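Predicted transcriptional regulator (Oenococcus oeni, PDB 3BY6) probably binds DNA and regulates transcription as a GntR-family helix-turn-helix regulator. Local coordinates at residues D[21-27]-D[82-86]. Residues are numbered along the deposited sequence; the frame is centred on the assembly and turned at random.
Sequences KNEVATD and VKNSN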
loop_
_atom_site.group_PDB
_atom_site.type_symbol
_atom_site.label_atom_id
_atom_site.label_comp_id
_atom_site.label_asym_id
_atom_site.label_seq_id
_atom_site.Cartn_x
_atom_site.Cartn_y
_atom_site.Cartn_z
ATOM N N LYS D 21 -0.998 -16.669 1.904
ATOM C CA LYS D 21 -0.900 -16.735 0.443
ATOM C C LYS D 21 0.464 -16.324 -0.067
ATOM O O LYS D 21 0.919 -16.775 -1.121
ATOM C CB LYS D 21 -1.927 -15.833 -0.211
ATOM C CG LYS D 21 -3.339 -16.316 -0.051
ATOM C CD LYS D 21 -4.361 -15.246 -0.417
ATOM C CE LYS D 21 -4.181 -14.701 -1.815
ATOM N NZ LYS D 21 -4.965 -13.436 -1.951
ATOM N N ASN D 22 1.104 -15.399 0.621
ATOM C CA ASN D 22 2.426 -14.977 0.187
ATOM C C ASN D 22 3.472 -16.069 0.454
ATOM O O ASN D 22 4.399 -16.263 -0.340
ATOM C CB ASN D 22 2.822 -13.658 0.822
ATOM C CG ASN D 22 3.966 -12.974 0.067
ATOM O OD1 ASN D 22 5.061 -12.773 0.612
ATOM N ND2 ASN D 22 3.715 -12.627 -1.203
ATOM N N GLU D 23 3.317 -16.772 1.577
ATOM C CA GLU D 23 4.196 -17.891 1.907
ATOM C C GLU D 23 4.060 -18.995 0.870
ATOM O O GLU D 23 5.053 -19.605 0.473
ATOM C CB GLU D 23 3.885 -18.440 3.299
ATOM C CG GLU D 23 4.354 -17.485 4.380
ATOM C CD GLU D 23 4.093 -17.974 5.785
ATOM O OE1 GLU D 23 3.308 -18.926 5.976
ATOM O OE2 GLU D 23 4.673 -17.373 6.707
ATOM N N VAL D 24 2.820 -19.234 0.450
ATOM C CA VAL D 24 2.547 -20.160 -0.623
ATOM C C VAL D 24 3.198 -19.599 -1.884
ATOM O O VAL D 24 4.084 -20.231 -2.466
ATOM C CB VAL D 24 1.054 -20.380 -0.846
ATOM C CG1 VAL D 24 0.837 -21.286 -2.052
ATOM C CG2 VAL D 24 0.397 -20.981 0.391
ATOM N N ALA D 25 2.824 -18.380 -2.254
ATOM C CA ALA D 25 3.376 -17.757 -3.439
ATOM C C ALA D 25 4.898 -17.877 -3.480
ATOM O O ALA D 25 5.447 -18.112 -4.531
ATOM C CB ALA D 25 2.945 -16.304 -3.535
ATOM N N THR D 26 5.580 -17.711 -2.345
ATOM C CA THR D 26 7.050 -17.710 -2.329
ATOM C C THR D 26 7.695 -19.054 -1.911
ATOM O O THR D 26 8.890 -19.103 -1.653
ATOM C CB THR D 26 7.571 -16.582 -1.445
ATOM O OG1 THR D 26 7.017 -16.698 -0.129
ATOM C CG2 THR D 26 7.186 -15.230 -2.035
ATOM N N ASP D 27 6.912 -20.130 -1.879
ATOM C CA ASP D 27 7.399 -21.487 -1.559
ATOM C C ASP D 27 7.855 -21.659 -0.092
ATOM O O ASP D 27 8.539 -22.592 0.239
ATOM C CB ASP D 27 8.481 -21.932 -2.554
ATOM C CG ASP D 27 8.652 -23.472 -2.613
ATOM O OD1 ASP D 27 7.628 -24.222 -2.729
ATOM O OD2 ASP D 27 9.839 -23.941 -2.552
ATOM N N VAL D 82 -2.091 -20.020 -7.572
ATOM C CA VAL D 82 -1.810 -19.040 -6.552
ATOM C C VAL D 82 -0.594 -18.143 -6.853
ATOM O O VAL D 82 -0.628 -16.933 -6.584
ATOM C CB VAL D 82 -1.529 -19.759 -5.176
ATOM C CG1 VAL D 82 -1.144 -18.697 -4.074
ATOM C CG2 VAL D 82 -2.717 -20.605 -4.764
ATOM N N LYS D 83 0.480 -18.735 -7.366
ATOM C CA LYS D 83 1.687 -17.968 -7.732
ATOM C C LYS D 83 1.339 -16.984 -8.814
ATOM O O LYS D 83 1.670 -15.794 -8.718
ATOM C CB LYS D 83 2.825 -18.891 -8.159
ATOM C CG LYS D 83 3.351 -19.603 -6.941
ATOM C CD LYS D 83 4.411 -20.698 -7.142
ATOM C CE LYS D 83 4.610 -21.449 -5.794
ATOM N NZ LYS D 83 5.855 -22.246 -5.709
ATOM N N ASN D 84 0.573 -17.460 -9.790
ATOM C CA ASN D 84 0.106 -16.589 -10.904
ATOM C C ASN D 84 -0.810 -15.414 -10.488
ATOM O O ASN D 84 -0.619 -14.312 -10.957
ATOM C CB ASN D 84 -0.616 -17.423 -11.952
ATOM C CG ASN D 84 0.323 -18.094 -12.903
ATOM O OD1 ASN D 84 1.515 -17.732 -12.986
ATOM N ND2 ASN D 84 -0.193 -19.073 -13.636
ATOM N N SER D 85 -1.756 -15.637 -9.578
ATOM C CA SER D 85 -2.602 -14.552 -9.100
ATOM C C SER D 85 -1.787 -13.628 -8.228
ATOM O O SER D 85 -1.942 -12.416 -8.292
ATOM C CB SER D 85 -3.796 -15.087 -8.301
ATOM O OG SER D 85 -4.467 -16.143 -8.947
ATOM N N ASN D 86 -0.933 -14.173 -7.368
ATOM C CA ASN D 86 -0.064 -13.278 -6.578
ATOM C C ASN D 86 0.737 -12.353 -7.494
ATOM O O ASN D 86 0.829 -11.173 -7.248
ATOM C CB ASN D 86 0.877 -14.085 -5.684
ATOM C CG ASN D 86 1.674 -13.211 -4.744
ATOM O OD1 ASN D 86 1.102 -12.590 -3.849
ATOM N ND2 ASN D 86 2.993 -13.169 -4.929
HETATM O O HOH W 1 5.070 -11.762 -3.140
HETATM O O HOH W 2 4.368 -22.929 -2.839
#
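Lys83 lies extended across the C-terminal end of helix 12-25, over the carbonyls of Val24 and Ala25. With chi1 at -72°, CG is anti to the carbonyl carbon, and the all-trans remainder carries the amine past two backbone carbonyls. CB leads to CG, which sits 3.5 Å from Ala25 O; CD follows near the same oxygen, and CE comes 3.6 Å from Val24 O. At the tip, NZ faces Asp27 OD1 at 4.0 Å, a long salt bridge; the same oxygen also hydrogen-bonds the hydroxyl of Ser30. A water gives a hydrogen bond to Val24 O and accepts a weak one from NZ. Cutting Lys83 back to an alanine is likely to leave Asp27 without its long-range positive mate and take the aliphatic cover off the Val24 and Ala25 carbonyls.

About a turn along helix 79-103 from Lys83, Asn86 lays its amide against the CB of Ala25, with ND2 3.4 Å from that CB. The Asn22 and Asn86 amides, their planes 57° apart, form no direct bond; a water accepts from both ND2 atoms, while Asn86 OD1 takes a hydrogen bond from Arg89. Deeper, Val24 CG1 meets Val82 CG1 at 3.8 Å, the two side chains crossing at about a right angle, and Val64 also touches Val24.

The segment axes cross at -111° and approach to 9.1 Å, with Ala25 nearest Lys83, so a small residue lies where the backbones come closest. The contact joins the first helix of the winged helix-turn-helix domain, typical of GntR regulators, to the long helix that follows its wing.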